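Local coordinates for protein multicopper oxidase (Pseudomonas thermotolerans, PDB 6VOW) that probably oxidises phenolic and related substrates, as laccases do, passing the electrons through a type 1 copper to a trinuclear copper cluster that reduces dioxygen to water, at residues Ala35-Tyr40 with Trp78-Phe83; Phe125-Ala130 with Leu153-Arg158; Gly97-Leu102 with Val428-Gly433; Pro90-Trp95 with Val110-Val115. All blocks are in the same frame, centred on the assembly; numbering follows the deposited sequence. Where two conformers were deposited one is given.

Interaction 1 of 4, residues Ala35-Tyr40 with Trp78-Phe83; sequences AVTHDY and WLRVRF
In the modelled conformer of Arg80, one of two, it forms a bidentate salt bridge with Asp39 above a short run of parallel beta-sheet. Arg80 NE meets Asp39 OD1 on its syn lone pair, nearly straight at 173°, while Arg80 NH2 meets Asp39 OD2 at 2.7 Å from a more tilted direction. The arginine bends at chi3 (64°) to present this side, leaving one guanidinium face to the methyl of Thr37, whose CG2 lies 3.7 Å from Arg80 CZ. A serine in place of Thr37 would probably leave that face, in this conformer, without its methyl cover and freer to turn. Five main-chain bonds join the strands, from Trp78 N to Val36 O (2.7 Å) through to Arg82 N to Tyr40 O. On the other face, Tyr40 CD2 packs 3.8 Å from Leu79 CD1. Outer polar ends have partners too: His38 NE2 on Asp77, Tyr40 OH on Arg72 N, Arg82 on Asp122. Backbone amides thus fix the parallel register of a cupredoxin sheet, and an ion pair can clasp its exposed face.

Interaction 2 of 4, residues Phe125-Ala130 with Leu153-Arg158; sequences FKTEDA and LVVEER
Thr127 opens the contact by setting its side chain against the forked end of Val155, with OG1 3.6 Å from Val155 CG1 and CB 3.7 Å from both methyls. Its hydroxyl stands between the backbone N and the carbonyl carbon (chi1 58°), and bonds weakly to the carbonyl of Asp77. Two residues on, Asp129 contributes main chain instead: its carbonyl oxygen lies over the Val155 side chain, while its carboxylate forms a salt bridge with Arg99. Ala130 comes closest to the opposing backbone. Its CA approaches Val155 O at 3.2 Å in a bent CA-H...O contact, and its CB rests 3.6 Å from Glu157 CA, beside the folded Glu157 side chain, whose carboxylate pairs with Arg220. The joining is therefore mostly by packing, with the polar ends tied to third parties. The segment leading on from strand 120-126, at the edge of one sheet of the cupredoxin sandwich, carries the chain to strand 131-136, the antiparallel neighbour of strand 151-156 in the other.

Interaction 3 of 4, residues Gly97-Leu102 with Val428-Gly433; sequences GIRLPL and VADNPG
Asn431 extends its side-chain amide to the backbone of the facing loop. With CG anti to the backbone N (chi1 -175°), ND2 gives a hydrogen bond of 2.8 Å to Leu100 O, almost linear at 172°. The acceptor lies in the amide plane, yet the donor stands above the carbonyl plane of Leu100, away from its lone pairs. A second bond from ND2 goes to Gly394 O. The other end is held by water: Asn431 OD1 receives a bond of 2.7 Å from a molecule that also donates to Pro432 O and accepts from Leu102 N. A leucine in place of Asn431 would probably leave Leu100 O and Gly394 O without their shared donor and the water without one acceptor.

On one flank, Arg99 NH1 and Asp430 OD2 form a long salt bridge at 3.8 Å, their flat groups turned 41° apart; the stronger partner of Arg99 is Asp129. On the other, Leu102 CD2 lies 3.7 Å from Gly433 CA, where a beta carbon would crowd Leu102 and, at these backbone angles, the carbonyl of Pro432. Two cupredoxin domains join here: the loop after strand 94-96 meets the one from strand 422-428 to strand 433-439 of another sheet.

Interaction 4 of 4, residues Pro90-Trp95 with Val110-Val115; sequences PTTIHW and VSQLPV. With CU (copper (II) ion), chain C; C2O (Cu-O-Cu linkage), chain B.
Pro90 and Pro114 meet through their beta carbons at 3.5 Å, tighter than usual for two carbons, and mark the close-packed end of this contact. Beside them the backbones of Thr91 and Val115 form a single antiparallel bridge, a hydrogen-bonded pair: Val115 N donates to Thr91 O at 2.8 Å and Thr91 N to Val115 O at 3.0 Å. Val115 O also takes a bond from Asn85 and a CA-H...O contact from Pro90 CA at 3.2 Å.

Packing eases toward Thr92. Its methyl, CG2, lies 4.1 Å from Pro114 CA and touches the end of the Gln112 side chain. OG1 takes the position between the backbone N and the carbonyl carbon (chi1 63°), from which it bonds to Gly106 O and His138 N. Between Gln112 and Pro114, Leu113 points away from segment 90-95 and is exposed, which makes this the solvent side; from Ile93 onward the segments separate.

Two residues after Thr92, His94 NE2 binds a copper ion at 2.0 Å, with His391 as the second protein ligand; its ND1 is held by Asp105 O. The ring also borders the Cu-O-Cu group, His94 CD2 lying 3.5 Å from its O1, and the three coppers correspond to the trinuclear cluster of multicopper oxidases. Thr91 lies just before strand 94-96, an edge strand beside strand 131-136, and packs on strand 78-85; Val115, in the loop that follows, packs on strand 120-126.

How the interactions relate
From the N terminus, interaction 1 pairs the first strand with strand 78-85 and closes the first loop. Interaction 4 follows in series, closing a short loop that brings 110-115 back to the approach of strand 94-96; Phe83 packs on Ile93 and Thr91 between the two. Interaction 2 comes next, also in series, and joins interaction 1 where Leu79 meets Phe125. Interaction 3 spans most of the chain: its long loop encloses interaction 2 and crosses interaction 4, since 97-102 falls between the segments of the latter. Interactions 1, 2 and 4 therefore tie the N-terminal cupredoxin domain together, and interaction 3 fastens it to the C-terminal one near the copper site, to which both domains give histidines.

Interaction 1 of 4, residues Ala35-Tyr40 with Trp78-Phe83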
loop_
_atom_site.group_PDB
_atom_site.type_symbol
_atom_site.label_atom_id
_atom_site.label_comp_id
_atom_site.label_asym_id
_atom_site.label_seq_id
_atom_site.Cartn_x
_atom_site.Cartn_y
_atom_site.Cartn_z
ATOM N N ALA A 35 -7.827 -15.499 23.092
ATOM C CA ALA A 35 -7.983 -15.007 21.691
ATOM C C ALA A 35 -9.025 -13.935 21.485
ATOM O O ALA A 35 -10.184 -14.067 21.905
ATOM C CB ALA A 35 -8.288 -16.154 20.724
ATOM N N VAL A 36 -8.631 -12.907 20.774
ATOM C CA VAL A 36 -9.516 -11.877 20.293
ATOM C C VAL A 36 -9.495 -11.920 18.770
ATOM O O VAL A 36 -8.416 -11.963 18.158
ATOM C CB VAL A 36 -9.048 -10.500 20.756
ATOM C CG1 VAL A 36 -10.165 -9.504 20.525
ATOM C CG2 VAL A 36 -8.590 -10.552 22.222
ATOM N N THR A 37 -10.682 -11.870 18.215
ATOM C CA THR A 37 -11.042 -12.050 16.807
ATOM C C THR A 37 -11.978 -10.906 16.350
ATOM O O THR A 37 -12.992 -10.649 16.941
ATOM C CB THR A 37 -11.699 -13.420 16.604
ATOM O OG1 THR A 37 -10.799 -14.409 17.008
ATOM C CG2 THR A 37 -11.966 -13.712 15.179
ATOM N N HIS A 38 -11.570 -10.210 15.295
ATOM C CA HIS A 38 -12.311 -9.140 14.667
ATOM C C HIS A 38 -12.920 -9.760 13.446
ATOM O O HIS A 38 -12.200 -10.120 12.510
ATOM C CB HIS A 38 -11.346 -8.036 14.270
ATOM C CG HIS A 38 -10.505 -7.549 15.381
ATOM N ND1 HIS A 38 -10.654 -6.290 15.879
ATOM C CD2 HIS A 38 -9.527 -8.134 16.119
ATOM C CE1 HIS A 38 -9.804 -6.106 16.871
ATOM N NE2 HIS A 38 -9.124 -7.214 17.051
ATOM N N ASP A 39 -14.216 -10.071 13.532
ATOM C CA ASP A 39 -15.029 -10.587 12.407
ATOM C C ASP A 39 -15.636 -9.523 11.488
ATOM O O ASP A 39 -16.266 -8.522 11.917
ATOM C CB ASP A 39 -16.170 -11.554 12.848
ATOM C CG ASP A 39 -15.644 -12.900 13.169
ATOM O OD1 ASP A 39 -15.360 -13.613 12.220
ATOM O OD2 ASP A 39 -15.396 -13.265 14.318
ATOM N N TYR A 40 -15.409 -9.791 10.205
ATOM C CA TYR A 40 -15.908 -9.001 9.124
ATOM C C TYR A 40 -16.434 -9.955 8.042
ATOM O O TYR A 40 -15.879 -11.046 7.841
ATOM C CB TYR A 40 -14.785 -8.150 8.539
ATOM C CG TYR A 40 -14.310 -6.995 9.357
ATOM C CD1 TYR A 40 -15.008 -5.826 9.371
ATOM C CD2 TYR A 40 -13.181 -7.081 10.136
ATOM C CE1 TYR A 40 -14.576 -4.743 10.092
ATOM C CE2 TYR A 40 -12.748 -6.017 10.858
ATOM C CZ TYR A 40 -13.489 -4.864 10.850
ATOM O OH TYR A 40 -13.097 -3.771 11.513
ATOM N N TRP A 78 -6.759 -11.633 16.036
ATOM C CA TRP A 78 -7.125 -12.363 14.793
ATOM C C TRP A 78 -8.022 -11.517 14.031
ATOM O O TRP A 78 -8.938 -10.921 14.612
ATOM C CB TRP A 78 -7.848 -13.698 15.011
ATOM C CG TRP A 78 -6.996 -14.792 15.539
ATOM C CD1 TRP A 78 -6.819 -15.077 16.833
ATOM C CD2 TRP A 78 -6.243 -15.757 14.822
ATOM N NE1 TRP A 78 -5.962 -16.106 16.992
ATOM C CE2 TRP A 78 -5.615 -16.575 15.769
ATOM C CE3 TRP A 78 -6.017 -16.010 13.476
ATOM C CZ2 TRP A 78 -4.778 -17.625 15.413
ATOM C CZ3 TRP A 78 -5.213 -17.026 13.134
ATOM C CH2 TRP A 78 -4.595 -17.832 14.082
ATOM N N LEU A 79 -7.733 -11.439 12.713
ATOM C CA LEU A 79 -8.570 -10.744 11.777
ATOM C C LEU A 79 -9.231 -11.856 11.050
ATOM O O LEU A 79 -8.492 -12.682 10.537
ATOM C CB LEU A 79 -7.721 -9.900 10.773
ATOM C CG LEU A 79 -8.563 -9.221 9.712
ATOM C CD1 LEU A 79 -9.671 -8.519 10.369
ATOM C CD2 LEU A 79 -7.750 -8.190 8.967
ATOM N N ARG A 80 -10.568 -11.854 10.974
ATOM C CA ARG A 80 -11.333 -12.926 10.289
ATOM C C ARG A 80 -12.272 -12.274 9.342
ATOM O O ARG A 80 -13.134 -11.465 9.739
ATOM C CB ARG A 80 -12.117 -13.776 11.296
ATOM C CG ARG A 80 -12.756 -15.046 10.727
ATOM C CD ARG A 80 -13.007 -16.120 11.795
ATOM N NE ARG A 80 -13.974 -15.670 12.802
ATOM C CZ ARG A 80 -14.210 -16.326 13.928
ATOM N NH1 ARG A 80 -13.569 -17.414 14.186
ATOM N NH2 ARG A 80 -15.072 -15.871 14.792
ATOM N N VAL A 81 -12.068 -12.556 8.061
ATOM C CA VAL A 81 -12.863 -11.888 7.041
ATOM C C VAL A 81 -13.433 -12.952 6.150
ATOM O O VAL A 81 -12.703 -13.678 5.491
ATOM C CB VAL A 81 -12.058 -10.935 6.173
ATOM C CG1 VAL A 81 -13.035 -10.330 5.143
ATOM C CG2 VAL A 81 -11.398 -9.880 7.053
ATOM N N ARG A 82 -14.751 -13.031 6.193
ATOM C CA ARG A 82 -15.559 -13.837 5.292
ATOM C C ARG A 82 -15.686 -13.007 4.020
ATOM O O ARG A 82 -16.489 -12.077 3.948
ATOM C CB ARG A 82 -16.898 -14.140 5.983
ATOM C CG ARG A 82 -18.024 -14.672 5.133
ATOM C CD ARG A 82 -17.705 -16.016 4.624
ATOM N NE ARG A 82 -17.712 -17.089 5.644
ATOM C CZ ARG A 82 -18.777 -17.762 6.046
ATOM N NH1 ARG A 82 -20.005 -17.454 5.636
ATOM N NH2 ARG A 82 -18.600 -18.733 6.907
ATOM N N PHE A 83 -14.793 -13.321 3.052
ATOM C CA PHE A 83 -14.832 -12.662 1.818
ATOM C C PHE A 83 -15.767 -13.361 0.801
ATOM O O PHE A 83 -15.667 -14.509 0.512
ATOM C CB PHE A 83 -13.469 -12.463 1.214
ATOM C CG PHE A 83 -13.568 -12.007 -0.190
ATOM C CD1 PHE A 83 -14.189 -10.780 -0.487
ATOM C CD2 PHE A 83 -13.074 -12.752 -1.202
ATOM C CE1 PHE A 83 -14.264 -10.326 -1.821
ATOM C CE2 PHE A 83 -13.161 -12.312 -2.552
ATOM C CZ PHE A 83 -13.745 -11.117 -2.838
#

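Interaction 2 of 4, residues Phe125-Ala130 with Leu153-Arg158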
loop_
_atom_site.group_PDB
_atom_site.type_symbol
_atom_site.label_atom_id
_atom_site.label_comp_id
_atom_site.label_asym_id
_atom_site.label_seq_id
_atom_site.Cartn_x
_atom_site.Cartn_y
_atom_site.Cartn_z
ATOM N N PHE A 125 -6.187 -14.417 10.025
ATOM C CA PHE A 125 -4.749 -14.387 10.364
ATOM C C PHE A 125 -4.598 -13.414 11.510
ATOM O O PHE A 125 -5.511 -12.601 11.796
ATOM C CB PHE A 125 -3.912 -13.942 9.171
ATOM C CG PHE A 125 -4.456 -12.691 8.512
ATOM C CD1 PHE A 125 -5.436 -12.761 7.517
ATOM C CD2 PHE A 125 -4.026 -11.393 8.901
ATOM C CE1 PHE A 125 -5.924 -11.594 6.914
ATOM C CE2 PHE A 125 -4.522 -10.250 8.258
ATOM C CZ PHE A 125 -5.453 -10.372 7.265
ATOM N N LYS A 126 -3.521 -13.583 12.240
ATOM C CA LYS A 126 -3.200 -12.667 13.316
ATOM C C LYS A 126 -2.447 -11.517 12.648
ATOM O O LYS A 126 -1.620 -11.724 11.741
ATOM C CB LYS A 126 -2.302 -13.346 14.399
ATOM C CG LYS A 126 -2.859 -14.566 15.109
ATOM C CD LYS A 126 -1.859 -15.135 16.139
ATOM C CE LYS A 126 -1.847 -14.334 17.432
ATOM N NZ LYS A 126 -3.193 -14.327 18.081
ATOM N N THR A 127 -2.770 -10.309 13.120
ATOM C CA THR A 127 -2.104 -9.083 12.802
ATOM C C THR A 127 -1.168 -8.704 13.934
ATOM O O THR A 127 -1.613 -8.133 14.929
ATOM C CB THR A 127 -3.175 -8.010 12.585
ATOM O OG1 THR A 127 -3.982 -7.890 13.768
ATOM C CG2 THR A 127 -4.106 -8.380 11.438
ATOM N N GLU A 128 0.096 -9.100 13.846
ATOM C CA GLU A 128 1.109 -8.812 14.811
ATOM C C GLU A 128 1.780 -7.447 14.656
ATOM O O GLU A 128 2.580 -7.101 15.556
ATOM C CB GLU A 128 2.231 -9.882 14.784
ATOM C CG GLU A 128 1.741 -11.329 14.986
ATOM C CD GLU A 128 1.326 -11.679 16.421
ATOM O OE1 GLU A 128 1.379 -10.823 17.323
ATOM O OE2 GLU A 128 0.952 -12.830 16.667
ATOM N N ASP A 129 1.504 -6.728 13.542
ATOM C CA ASP A 129 2.082 -5.418 13.272
ATOM C C ASP A 129 0.998 -4.435 13.246
ATOM O O ASP A 129 -0.042 -4.606 12.565
ATOM C CB ASP A 129 2.778 -5.355 11.946
ATOM C CG ASP A 129 3.913 -6.359 11.824
ATOM O OD1 ASP A 129 4.571 -6.723 12.804
ATOM O OD2 ASP A 129 4.119 -6.850 10.738
ATOM N N ALA A 130 1.212 -3.416 14.044
ATOM C CA ALA A 130 0.306 -2.295 14.072
ATOM C C ALA A 130 0.705 -1.397 12.972
ATOM O O ALA A 130 1.860 -1.389 12.533
ATOM C CB ALA A 130 0.409 -1.553 15.378
ATOM N N LEU A 153 -6.676 -1.049 5.587
ATOM C CA LEU A 153 -6.650 -1.900 6.824
ATOM C C LEU A 153 -5.795 -1.278 7.905
ATOM O O LEU A 153 -4.605 -1.049 7.703
ATOM C CB LEU A 153 -6.084 -3.264 6.527
ATOM C CG LEU A 153 -5.838 -4.257 7.641
ATOM C CD1 LEU A 153 -7.091 -4.436 8.441
ATOM C CD2 LEU A 153 -5.331 -5.568 7.085
ATOM N N VAL A 154 -6.406 -0.905 9.026
ATOM C CA VAL A 154 -5.675 -0.386 10.206
ATOM C C VAL A 154 -5.530 -1.479 11.249
ATOM O O VAL A 154 -6.539 -2.059 11.651
ATOM C CB VAL A 154 -6.404 0.823 10.840
ATOM C CG1 VAL A 154 -5.654 1.351 12.026
ATOM C CG2 VAL A 154 -6.534 1.965 9.836
ATOM N N VAL A 155 -4.295 -1.779 11.657
ATOM C CA VAL A 155 -4.026 -2.579 12.794
ATOM C C VAL A 155 -3.643 -1.630 13.929
ATOM O O VAL A 155 -2.594 -1.006 13.880
ATOM C CB VAL A 155 -2.962 -3.651 12.488
ATOM C CG1 VAL A 155 -2.716 -4.547 13.734
ATOM C CG2 VAL A 155 -3.446 -4.536 11.304
ATOM N N GLU A 156 -4.580 -1.435 14.887
ATOM C CA GLU A 156 -4.366 -0.618 16.016
ATOM C C GLU A 156 -3.160 -1.127 16.860
ATOM O O GLU A 156 -2.883 -2.345 16.968
ATOM C CB GLU A 156 -5.660 -0.509 16.829
ATOM C CG GLU A 156 -6.730 0.309 16.070
ATOM C CD GLU A 156 -8.101 0.384 16.737
ATOM O OE1 GLU A 156 -8.111 0.065 17.936
ATOM O OE2 GLU A 156 -9.134 0.759 16.086
ATOM N N GLU A 157 -2.390 -0.199 17.407
ATOM C CA GLU A 157 -1.276 -0.594 18.362
ATOM C C GLU A 157 -1.872 -1.364 19.598
ATOM O O GLU A 157 -3.010 -1.129 20.014
ATOM C CB GLU A 157 -0.502 0.608 18.898
ATOM C CG GLU A 157 0.327 1.403 17.869
ATOM C CD GLU A 157 -0.576 2.183 16.858
ATOM O OE1 GLU A 157 -1.690 2.756 17.213
ATOM O OE2 GLU A 157 -0.167 2.220 15.682
ATOM N N ARG A 158 -1.111 -2.267 20.160
ATOM C CA ARG A 158 -1.617 -3.040 21.301
ATOM C C ARG A 158 -1.853 -2.107 22.475
ATOM O O ARG A 158 -2.901 -2.182 23.127
ATOM C CB ARG A 158 -0.695 -4.183 21.686
ATOM C CG ARG A 158 -1.368 -5.111 22.743
ATOM C CD ARG A 158 -0.766 -6.494 22.855
ATOM N NE ARG A 158 0.623 -6.268 22.507
ATOM C CZ ARG A 158 1.272 -6.739 21.454
ATOM N NH1 ARG A 158 0.736 -7.623 20.648
ATOM N NH2 ARG A 158 2.556 -6.353 21.267
#

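Interaction 3 of 4, residues Gly97-Leu102 with Val428-Gly433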
loop_
_atom_site.group_PDB
_atom_site.type_symbol
_atom_site.label_atom_id
_atom_site.label_comp_id
_atom_site.label_asym_id
_atom_site.label_seq_id
_atom_site.Cartn_x
_atom_site.Cartn_y
_atom_site.Cartn_z
ATOM N N GLY A 97 0.995 -5.987 3.133
ATOM C CA GLY A 97 1.895 -5.615 4.193
ATOM C C GLY A 97 1.842 -6.575 5.409
ATOM O O GLY A 97 2.730 -6.571 6.276
ATOM N N ILE A 98 0.795 -7.376 5.477
ATOM C CA ILE A 98 0.609 -8.267 6.599
ATOM C C ILE A 98 1.495 -9.458 6.417
ATOM O O ILE A 98 1.454 -10.100 5.410
ATOM C CB ILE A 98 -0.855 -8.769 6.749
ATOM C CG1 ILE A 98 -1.847 -7.582 6.898
ATOM C CG2 ILE A 98 -0.951 -9.742 7.952
ATOM C CD1 ILE A 98 -1.482 -6.706 8.005
ATOM N N ARG A 99 2.291 -9.762 7.425
ATOM C CA ARG A 99 3.023 -11.025 7.491
ATOM C C ARG A 99 2.044 -12.092 8.027
ATOM O O ARG A 99 1.817 -12.225 9.177
ATOM C CB ARG A 99 4.228 -10.871 8.390
ATOM C CG ARG A 99 5.024 -9.628 8.040
ATOM C CD ARG A 99 6.241 -9.506 8.921
ATOM N NE ARG A 99 5.829 -9.077 10.259
ATOM C CZ ARG A 99 6.275 -9.568 11.402
ATOM N NH1 ARG A 99 7.176 -10.561 11.435
ATOM N NH2 ARG A 99 5.811 -9.059 12.541
ATOM N N LEU A 100 1.450 -12.820 7.122
ATOM C CA LEU A 100 0.534 -13.870 7.463
ATOM C C LEU A 100 1.030 -15.128 6.778
ATOM O O LEU A 100 1.984 -15.080 6.053
ATOM C CB LEU A 100 -0.833 -13.507 6.959
ATOM C CG LEU A 100 -0.897 -12.741 5.611
ATOM C CD1 LEU A 100 -0.326 -13.479 4.366
ATOM C CD2 LEU A 100 -2.359 -12.465 5.375
ATOM N N PRO A 101 0.417 -16.285 7.055
ATOM C CA PRO A 101 0.837 -17.508 6.383
ATOM C C PRO A 101 0.473 -17.483 4.935
ATOM O O PRO A 101 -0.583 -16.891 4.558
ATOM C CB PRO A 101 -0.013 -18.562 7.026
ATOM C CG PRO A 101 -0.127 -18.065 8.385
ATOM C CD PRO A 101 -0.409 -16.597 8.209
ATOM N N LEU A 102 1.242 -18.224 4.161
ATOM C CA LEU A 102 1.069 -18.220 2.691
ATOM C C LEU A 102 -0.358 -18.510 2.278
ATOM O O LEU A 102 -0.885 -17.900 1.330
ATOM C CB LEU A 102 1.893 -19.298 2.090
ATOM C CG LEU A 102 1.883 -19.268 0.526
ATOM C CD1 LEU A 102 2.541 -18.038 -0.066
ATOM C CD2 LEU A 102 2.633 -20.483 0.067
ATOM N N VAL A 428 14.888 -10.935 7.043
ATOM C CA VAL A 428 14.910 -12.304 7.521
ATOM C C VAL A 428 13.853 -13.072 6.773
ATOM O O VAL A 428 12.747 -12.607 6.651
ATOM C CB VAL A 428 14.669 -12.375 9.046
ATOM C CG1 VAL A 428 14.742 -13.854 9.566
ATOM C CG2 VAL A 428 15.666 -11.401 9.750
ATOM N N ALA A 429 14.225 -14.250 6.246
ATOM C CA ALA A 429 13.325 -15.088 5.454
ATOM C C ALA A 429 12.532 -15.902 6.462
ATOM O O ALA A 429 12.733 -17.078 6.657
ATOM C CB ALA A 429 14.096 -15.926 4.471
ATOM N N ASP A 430 11.574 -15.182 7.019
ATOM C CA ASP A 430 10.848 -15.425 8.257
ATOM C C ASP A 430 9.703 -16.402 8.097
ATOM O O ASP A 430 9.320 -17.057 9.017
ATOM C CB ASP A 430 10.160 -14.070 8.598
ATOM C CG ASP A 430 10.307 -13.674 10.023
ATOM O OD1 ASP A 430 10.437 -14.562 10.926
ATOM O OD2 ASP A 430 10.283 -12.423 10.240
ATOM N N ASN A 431 9.100 -16.389 6.919
ATOM C CA ASN A 431 7.724 -16.831 6.703
ATOM C C ASN A 431 7.858 -17.756 5.465
ATOM O O ASN A 431 8.273 -17.290 4.366
ATOM C CB ASN A 431 6.909 -15.523 6.517
ATOM C CG ASN A 431 5.459 -15.729 6.388
ATOM O OD1 ASN A 431 4.980 -16.832 6.455
ATOM N ND2 ASN A 431 4.738 -14.653 6.224
ATOM N N PRO A 432 7.631 -19.075 5.636
ATOM C CA PRO A 432 7.818 -19.994 4.542
ATOM C C PRO A 432 6.664 -19.909 3.533
ATOM O O PRO A 432 5.502 -19.620 3.881
ATOM C CB PRO A 432 7.885 -21.365 5.246
ATOM C CG PRO A 432 6.965 -21.201 6.401
ATOM C CD PRO A 432 7.234 -19.793 6.864
ATOM N N GLY A 433 7.038 -20.104 2.268
ATOM C CA GLY A 433 6.129 -20.033 1.168
ATOM C C GLY A 433 6.805 -19.562 -0.083
ATOM O O GLY A 433 8.006 -19.679 -0.208
HETATM O O HOH W 1 3.575 -18.944 5.637
#

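Interaction 4 of 4, residues Pro90-Trp95 with Val110-Val115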
loop_
_atom_site.group_PDB
_atom_site.type_symbol
_atom_site.label_atom_id
_atom_site.label_comp_id
_atom_site.label_asym_id
_atom_site.label_seq_id
_atom_site.Cartn_x
_atom_site.Cartn_y
_atom_site.Cartn_z
ATOM N N PRO A 90 -13.496 -14.049 -11.153
ATOM C CA PRO A 90 -12.755 -14.455 -9.978
ATOM C C PRO A 90 -11.950 -13.326 -9.320
ATOM O O PRO A 90 -11.564 -12.389 -9.966
ATOM C CB PRO A 90 -11.821 -15.548 -10.522
ATOM C CG PRO A 90 -12.411 -16.004 -11.823
ATOM C CD PRO A 90 -13.132 -14.857 -12.367
ATOM N N THR A 91 -11.715 -13.412 -8.025
ATOM C CA THR A 91 -10.910 -12.405 -7.338
ATOM C C THR A 91 -10.331 -13.080 -6.101
ATOM O O THR A 91 -10.688 -14.193 -5.767
ATOM C CB THR A 91 -11.741 -11.102 -7.126
ATOM O OG1 THR A 91 -10.954 -10.020 -6.620
ATOM C CG2 THR A 91 -12.914 -11.357 -6.276
ATOM N N THR A 92 -9.350 -12.457 -5.515
ATOM C CA THR A 92 -8.857 -12.853 -4.236
ATOM C C THR A 92 -8.748 -11.508 -3.469
ATOM O O THR A 92 -9.071 -10.433 -4.011
ATOM C CB THR A 92 -7.442 -13.418 -4.312
ATOM O OG1 THR A 92 -6.564 -12.380 -4.783
ATOM C CG2 THR A 92 -7.347 -14.729 -5.168
ATOM N N ILE A 93 -8.290 -11.608 -2.223
ATOM C CA ILE A 93 -7.942 -10.420 -1.405
ATOM C C ILE A 93 -6.595 -10.692 -0.896
ATOM O O ILE A 93 -6.363 -11.709 -0.249
ATOM C CB ILE A 93 -8.887 -10.119 -0.212
ATOM C CG1 ILE A 93 -10.234 -9.710 -0.778
ATOM C CG2 ILE A 93 -8.374 -8.892 0.579
ATOM C CD1 ILE A 93 -11.339 -9.527 0.274
ATOM N N HIS A 94 -5.673 -9.844 -1.323
ATOM C CA HIS A 94 -4.334 -9.873 -0.784
ATOM C C HIS A 94 -4.188 -8.770 0.247
ATOM O O HIS A 94 -4.706 -7.695 0.043
ATOM C CB HIS A 94 -3.318 -9.692 -1.909
ATOM C CG HIS A 94 -1.946 -9.353 -1.417
ATOM N ND1 HIS A 94 -1.112 -10.260 -0.793
ATOM C CD2 HIS A 94 -1.251 -8.201 -1.502
ATOM C CE1 HIS A 94 0.011 -9.648 -0.436
ATOM N NE2 HIS A 94 -0.045 -8.415 -0.890
ATOM N N TRP A 95 -3.508 -9.056 1.351
ATOM C CA TRP A 95 -3.545 -8.183 2.551
ATOM C C TRP A 95 -2.157 -7.605 2.612
ATOM O O TRP A 95 -1.161 -8.238 3.139
ATOM C CB TRP A 95 -3.931 -8.935 3.804
ATOM C CG TRP A 95 -5.201 -9.620 3.642
ATOM C CD1 TRP A 95 -5.389 -10.877 3.192
ATOM C CD2 TRP A 95 -6.502 -9.091 3.923
ATOM N NE1 TRP A 95 -6.725 -11.166 3.142
ATOM C CE2 TRP A 95 -7.442 -10.103 3.600
ATOM C CE3 TRP A 95 -6.974 -7.860 4.394
ATOM C CZ2 TRP A 95 -8.837 -9.917 3.735
ATOM C CZ3 TRP A 95 -8.380 -7.681 4.566
ATOM C CH2 TRP A 95 -9.287 -8.692 4.211
ATOM N N VAL A 110 -0.960 -19.763 -5.715
ATOM C CA VAL A 110 0.148 -19.861 -4.775
ATOM C C VAL A 110 -0.458 -19.962 -3.387
ATOM O O VAL A 110 -0.085 -20.863 -2.655
ATOM C CB VAL A 110 1.062 -18.633 -4.932
ATOM C CG1 VAL A 110 1.976 -18.400 -3.741
ATOM C CG2 VAL A 110 1.856 -18.754 -6.248
ATOM N N SER A 111 -1.390 -19.052 -3.053
ATOM C CA SER A 111 -2.094 -19.051 -1.756
ATOM C C SER A 111 -3.319 -19.940 -1.801
ATOM O O SER A 111 -3.585 -20.663 -0.876
ATOM C CB SER A 111 -2.646 -17.645 -1.308
ATOM O OG SER A 111 -3.846 -17.747 -0.361
ATOM N N GLN A 112 -4.110 -19.761 -2.847
ATOM C CA GLN A 112 -5.482 -20.277 -2.937
ATOM C C GLN A 112 -5.902 -20.349 -4.392
ATOM O O GLN A 112 -5.245 -19.859 -5.283
ATOM C CB GLN A 112 -6.474 -19.353 -2.201
ATOM C CG GLN A 112 -6.563 -17.948 -2.800
ATOM C CD GLN A 112 -7.607 -17.060 -2.168
ATOM O OE1 GLN A 112 -8.796 -17.254 -2.380
ATOM N NE2 GLN A 112 -7.168 -16.033 -1.451
ATOM N N LEU A 113 -7.066 -20.907 -4.593
ATOM C CA LEU A 113 -7.774 -20.808 -5.825
ATOM C C LEU A 113 -8.502 -19.508 -5.842
ATOM O O LEU A 113 -9.021 -19.109 -4.772
ATOM C CB LEU A 113 -8.788 -21.960 -5.914
ATOM C CG LEU A 113 -8.031 -23.279 -5.954
ATOM C CD1 LEU A 113 -9.010 -24.393 -5.655
ATOM C CD2 LEU A 113 -7.338 -23.456 -7.304
ATOM N N PRO A 114 -8.573 -18.825 -7.014
ATOM C CA PRO A 114 -9.408 -17.637 -7.118
ATOM C C PRO A 114 -10.757 -17.887 -6.516
ATOM O O PRO A 114 -11.269 -18.985 -6.606
ATOM C CB PRO A 114 -9.596 -17.466 -8.625
ATOM C CG PRO A 114 -8.341 -18.053 -9.220
ATOM C CD PRO A 114 -7.868 -19.117 -8.285
ATOM N N VAL A 115 -11.353 -16.891 -5.923
ATOM C CA VAL A 115 -12.637 -17.052 -5.387
ATOM C C VAL A 115 -13.541 -16.735 -6.545
ATOM O O VAL A 115 -13.501 -15.635 -7.056
ATOM C CB VAL A 115 -12.882 -16.020 -4.272
ATOM C CG1 VAL A 115 -14.348 -16.147 -3.805
ATOM C CG2 VAL A 115 -11.831 -16.202 -3.147
HETATM CU CU CU C . 1.647 -7.354 -1.026
HETATM CU CU2 C2O B . -0.378 -4.559 -2.690
HETATM CU CU3 C2O B . 1.438 -8.259 -4.729
HETATM O O1 C2O B . 0.672 -6.335 -3.725
#